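Local coordinates for hydrogenase (NiFe) small subunit HydA (Allochromatium vinosum, PDB 3MYR), which probably passes electrons along its iron-sulfur clusters, as the small subunit of a heterodimeric [NiFe] hydrogenase that oxidises hydrogen with an electron acceptor, at residues V6-F11 and I71-I76; A106-G111 and P140-P145. One frame throughout, in Å; residues are numbered along the deposited sequence.

Contact 1 of 2, residues V6-F11 and I71-I76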
loop_
_atom_site.group_PDB
_atom_site.type_symbol
_atom_site.label_atom_id
_atom_site.label_comp_id
_atom_site.label_asym_id
_atom_site.label_seq_id
_atom_site.Cartn_x
_atom_site.Cartn_y
_atom_site.Cartn_z
ATOM N N VAL A 6 10.156 5.847 20.960
ATOM C CA VAL A 6 10.498 5.551 19.568
ATOM C C VAL A 6 9.786 6.514 18.609
ATOM O O VAL A 6 8.571 6.737 18.715
ATOM C CB VAL A 6 10.162 4.112 19.219
ATOM C CG1 VAL A 6 10.422 3.895 17.702
ATOM C CG2 VAL A 6 11.015 3.127 20.106
ATOM N N ILE A 7 10.551 7.197 17.765
ATOM C CA ILE A 7 9.995 8.093 16.797
ATOM C C ILE A 7 10.261 7.507 15.401
ATOM O O ILE A 7 11.428 7.217 15.060
ATOM C CB ILE A 7 10.646 9.460 16.862
ATOM C CG1 ILE A 7 10.208 10.146 18.195
ATOM C CG2 ILE A 7 10.061 10.371 15.685
ATOM C CD1 ILE A 7 10.967 11.479 18.456
ATOM N N TRP A 8 9.182 7.299 14.631
ATOM C CA TRP A 8 9.249 6.672 13.322
ATOM C C TRP A 8 9.113 7.781 12.274
ATOM O O TRP A 8 8.048 8.438 12.196
ATOM C CB TRP A 8 8.142 5.617 13.168
ATOM C CG TRP A 8 8.350 4.805 11.916
ATOM C CD1 TRP A 8 8.197 5.247 10.607
ATOM C CD2 TRP A 8 8.736 3.426 11.823
ATOM N NE1 TRP A 8 8.389 4.201 9.731
ATOM C CE2 TRP A 8 8.749 3.087 10.448
ATOM C CE3 TRP A 8 8.996 2.407 12.780
ATOM C CZ2 TRP A 8 9.017 1.782 10.003
ATOM C CZ3 TRP A 8 9.349 1.162 12.326
ATOM C CH2 TRP A 8 9.323 0.852 10.940
ATOM N N LEU A 9 10.177 8.040 11.502
ATOM C CA LEU A 9 10.100 9.079 10.439
ATOM C C LEU A 9 9.904 8.396 9.123
ATOM O O LEU A 9 10.672 7.452 8.773
ATOM C CB LEU A 9 11.402 9.900 10.385
ATOM C CG LEU A 9 11.805 10.610 11.705
ATOM C CD1 LEU A 9 13.167 11.314 11.581
ATOM C CD2 LEU A 9 10.665 11.572 11.994
ATOM N N SER A 10 8.924 8.850 8.348
ATOM C CA SER A 10 8.642 8.250 7.022
ATOM C C SER A 10 8.961 9.281 5.948
ATOM O O SER A 10 8.341 10.346 5.930
ATOM C CB SER A 10 7.132 7.885 6.950
ATOM O OG SER A 10 6.871 6.934 7.948
ATOM N N PHE A 11 9.915 9.016 5.066
ATOM C CA PHE A 11 10.324 10.095 4.130
ATOM C C PHE A 11 9.990 9.685 2.671
ATOM O O PHE A 11 8.789 9.472 2.355
ATOM C CB PHE A 11 11.828 10.378 4.379
ATOM C CG PHE A 11 12.108 11.068 5.729
ATOM C CD1 PHE A 11 11.294 12.111 6.175
ATOM C CD2 PHE A 11 13.218 10.730 6.494
ATOM C CE1 PHE A 11 11.609 12.857 7.332
ATOM C CE2 PHE A 11 13.523 11.432 7.684
ATOM C CZ PHE A 11 12.716 12.496 8.108
ATOM N N ILE A 71 13.547 5.589 14.177
ATOM C CA ILE A 71 13.582 4.666 13.022
ATOM C C ILE A 71 13.218 5.481 11.777
ATOM O O ILE A 71 12.304 6.362 11.842
ATOM C CB ILE A 71 12.595 3.531 13.244
ATOM C CG1 ILE A 71 13.009 2.801 14.566
ATOM C CG2 ILE A 71 12.602 2.591 12.031
ATOM C CD1 ILE A 71 12.118 1.640 14.956
ATOM N N VAL A 72 14.013 5.337 10.702
ATOM C CA VAL A 72 13.723 6.124 9.473
ATOM C C VAL A 72 13.438 5.112 8.370
ATOM O O VAL A 72 14.214 4.159 8.155
ATOM C CB VAL A 72 14.920 6.927 8.974
ATOM C CG1 VAL A 72 14.573 7.669 7.674
ATOM C CG2 VAL A 72 15.427 7.862 10.014
ATOM N N ASP A 73 12.367 5.377 7.645
ATOM C CA ASP A 73 11.884 4.606 6.523
ATOM C C ASP A 73 12.019 5.565 5.301
ATOM O O ASP A 73 11.469 6.669 5.343
ATOM C CB ASP A 73 10.365 4.341 6.770
ATOM C CG ASP A 73 9.864 3.304 5.884
ATOM O OD1 ASP A 73 10.718 2.874 5.084
ATOM O OD2 ASP A 73 8.673 2.940 5.888
ATOM N N GLY A 74 12.627 5.126 4.175
ATOM C CA GLY A 74 12.700 5.982 2.949
ATOM C C GLY A 74 13.991 6.773 2.862
ATOM O O GLY A 74 14.613 7.083 3.873
ATOM N N SER A 75 14.366 7.157 1.654
ATOM C CA SER A 75 15.503 8.038 1.406
ATOM C C SER A 75 15.080 9.478 1.664
ATOM O O SER A 75 13.914 9.762 1.915
ATOM C CB SER A 75 16.025 7.847 -0.040
ATOM O OG SER A 75 14.943 8.178 -0.919
ATOM N N ILE A 76 16.061 10.357 1.736
ATOM C CA ILE A 76 15.834 11.767 2.007
ATOM C C ILE A 76 16.486 12.592 0.876
ATOM O O ILE A 76 17.684 12.404 0.588
ATOM C CB ILE A 76 16.566 12.119 3.315
ATOM C CG1 ILE A 76 16.036 11.190 4.465
ATOM C CG2 ILE A 76 16.373 13.614 3.688
ATOM C CD1 ILE A 76 16.979 9.942 4.785
#

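Contact 2 of 2, residues A106-G111 and P140-P145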
loop_
_atom_site.group_PDB
_atom_site.type_symbol
_atom_site.label_atom_id
_atom_site.label_comp_id
_atom_site.label_asym_id
_atom_site.label_seq_id
_atom_site.Cartn_x
_atom_site.Cartn_y
_atom_site.Cartn_z
ATOM N N ALA A 106 20.011 6.581 19.283
ATOM C CA ALA A 106 20.490 5.815 18.117
ATOM C C ALA A 106 19.451 5.967 17.028
ATOM O O ALA A 106 18.323 6.418 17.295
ATOM C CB ALA A 106 20.688 4.340 18.484
ATOM N N VAL A 107 19.826 5.608 15.810
ATOM C CA VAL A 107 18.954 5.688 14.640
ATOM C C VAL A 107 19.023 4.330 13.902
ATOM O O VAL A 107 20.102 3.797 13.631
ATOM C CB VAL A 107 19.452 6.787 13.629
ATOM C CG1 VAL A 107 18.454 6.979 12.492
ATOM C CG2 VAL A 107 19.674 8.110 14.347
ATOM N N ILE A 108 17.869 3.790 13.558
ATOM C CA ILE A 108 17.828 2.616 12.714
ATOM C C ILE A 108 17.283 3.046 11.400
ATOM O O ILE A 108 16.195 3.636 11.328
ATOM C CB ILE A 108 16.840 1.588 13.286
ATOM C CG1 ILE A 108 17.343 1.118 14.650
ATOM C CG2 ILE A 108 16.670 0.405 12.314
ATOM C CD1 ILE A 108 16.323 0.147 15.344
ATOM N N ALA A 109 18.065 2.788 10.351
ATOM C CA ALA A 109 17.590 2.973 9.005
ATOM C C ALA A 109 17.002 1.630 8.538
ATOM O O ALA A 109 17.733 0.673 8.256
ATOM C CB ALA A 109 18.794 3.419 8.072
ATOM N N VAL A 110 15.693 1.568 8.436
ATOM C CA VAL A 110 15.007 0.336 8.028
ATOM C C VAL A 110 14.726 0.406 6.539
ATOM O O VAL A 110 14.209 1.425 6.017
ATOM C CB VAL A 110 13.713 0.141 8.881
ATOM C CG1 VAL A 110 12.726 1.248 8.504
ATOM C CG2 VAL A 110 12.985 -1.163 8.439
ATOM N N GLY A 111 15.075 -0.660 5.819
ATOM C CA GLY A 111 14.807 -0.687 4.361
ATOM C C GLY A 111 16.048 -0.209 3.599
ATOM O O GLY A 111 16.826 0.650 4.081
ATOM N N PRO A 140 25.027 6.835 16.394
ATOM C CA PRO A 140 25.065 5.447 16.001
ATOM C C PRO A 140 23.898 5.179 15.025
ATOM O O PRO A 140 22.725 5.537 15.334
ATOM C CB PRO A 140 24.784 4.689 17.326
ATOM C CG PRO A 140 25.166 5.683 18.430
ATOM C CD PRO A 140 24.721 7.024 17.811
ATOM N N VAL A 141 24.206 4.555 13.889
ATOM C CA VAL A 141 23.185 4.240 12.885
ATOM C C VAL A 141 23.219 2.733 12.642
ATOM O O VAL A 141 24.252 2.149 12.338
ATOM C CB VAL A 141 23.368 5.051 11.526
ATOM C CG1 VAL A 141 22.354 4.488 10.401
ATOM C CG2 VAL A 141 23.078 6.572 11.729
ATOM N N ILE A 142 22.093 2.090 12.669
ATOM C CA ILE A 142 22.095 0.647 12.370
ATOM C C ILE A 142 21.326 0.496 11.069
ATOM O O ILE A 142 20.199 0.951 10.998
ATOM C CB ILE A 142 21.320 -0.146 13.439
ATOM C CG1 ILE A 142 21.991 -0.025 14.797
ATOM C CG2 ILE A 142 21.255 -1.634 13.083
ATOM C CD1 ILE A 142 20.960 -0.549 15.856
ATOM N N ASN A 143 21.897 -0.136 10.051
ATOM C CA ASN A 143 21.189 -0.340 8.777
ATOM C C ASN A 143 20.508 -1.679 8.752
ATOM O O ASN A 143 21.148 -2.702 9.030
ATOM C CB ASN A 143 22.213 -0.292 7.662
ATOM C CG ASN A 143 22.701 1.146 7.418
ATOM O OD1 ASN A 143 21.933 2.079 7.638
ATOM N ND2 ASN A 143 23.944 1.318 7.024
ATOM N N VAL A 144 19.214 -1.696 8.454
ATOM C CA VAL A 144 18.464 -2.927 8.429
ATOM C C VAL A 144 17.809 -2.973 7.030
ATOM O O VAL A 144 16.637 -2.621 6.865
ATOM C CB VAL A 144 17.399 -2.982 9.600
ATOM C CG1 VAL A 144 16.549 -4.361 9.571
ATOM C CG2 VAL A 144 18.108 -2.847 10.984
ATOM N N PRO A 145 18.571 -3.377 6.006
ATOM C CA PRO A 145 18.128 -3.201 4.596
ATOM C C PRO A 145 17.307 -4.399 4.107
ATOM O O PRO A 145 17.072 -5.349 4.898
ATOM C CB PRO A 145 19.412 -3.109 3.840
ATOM C CG PRO A 145 20.388 -3.904 4.638
ATOM C CD PRO A 145 20.011 -3.608 6.110
#

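Contact 1 of 2, residues V6-F11 and I71-I76
W8 lays its indole over the side chain of I71, its parallel partner on the neighbouring strand. With CG anti to the backbone N (chi1 -170°) and so beside the carbonyl carbon, the indole swings over I71. Beyond CB, CD2 and CE3 face I71 CB and CG2; CZ3 reaches I71 CG2 at 3.6 Å and also meets I71 CD1, and CH2, at the far end of the ring, still lies over I71 CG2 (3.9 Å). That methyl sits over one face of the six-membered ring, 3.7 Å from its centroid, a CH-pi contact. On the pyrrole side W8 NE1 comes 3.6 Å from D73 CB, the indole and carboxylate planes being nearly perpendicular. An alanine in place of W8 would probably leave I71 CG2 without its aromatic cover and open a gap next to D73.

Beneath the ring, strands 5-10 and 69-77 pair in parallel within the central sheet of a flavodoxin-like domain. L9 holds the middle: its N donates to I71 O (2.7 Å) and its O accepts from D73 N (2.9 Å). D73 in turn touches the [4Fe-4S] cluster that C14 and C17 help to bind. F11 N closes the ladder on D73 O, where strand 5-10 ends and 69-77 is interrupted. The F11 ring turns to the face of L9 and V72; its CD2 meets V72 CG1 and I76 CG1, both at 3.5 Å.

Contact 2 of 2, residues A106-G111 and P140-P145
I108 and I142, paired across two parallel strands, run alongside each other in the same direction, I108 CG1 to I142 CD1 at 4.2 Å. Their matching first torsions, both near -63°, put each CG1 anti to its carbonyl carbon, which keeps the two chains in step. The other branch, I108 CG2, slants across to V144 CG2 at 3.8 Å, so I108 touches two successive side chains on its face of the sheet. On the reverse face V107 CB meets V141 CG2 at 4.1 Å, and the small A109 stands beside V141 CG1. V132 of helix 132-135 packs against V107, A109 and V141, covering this side.

Strands 106-110 and 141-144 are parallel neighbours in the central sheet of the flavodoxin-like domain, joined along the chain by a right-handed crossover through helices such as 111-116 and 132-135. Five backbone bonds tie them together. They start with V107 N to P140 O and pass through V107 O, which takes I142 N; A109 then uses both its N and its O, on I142 O and V144 N. The last, G111 N to V144 O, is short at 2.7 Å, but the donor is tilted 35° from the carbonyl plane as the chain leaves the strand. G111 touches the [4Fe-4S] cluster bound by C14, C17, C113 and C147, and with phi at 94° a CB would collide with the carbonyl O of V110.

At the polar edge N143 has CG beside its own backbone N (chi1 -73°), which brings OD1 to 3.4 Å from A109 CB. Its amide ND2 bonds instead to the backbone O of Y173.

In the fold
Both strands of contact 1 come earlier in the chain than those of contact 2, and the centres of the two contacts lie about 10 Å apart in one sheet. Strands 69-77 and 106-110 are neighbours there, so the strand order runs 5-10, 69-77, 106-110, 141-144, all parallel. The seam between the contacts is made by probable hydrogen bonds from V72 N to I108 O and from V110 N to V72 O, with I71 CG2 packed on V110 CG1. D73, just before the break in strand 69-77, and G111, just after strand 106-110, both touch the same [4Fe-4S] cluster, so the C-terminal end of the sheet helps to form that cluster's pocket.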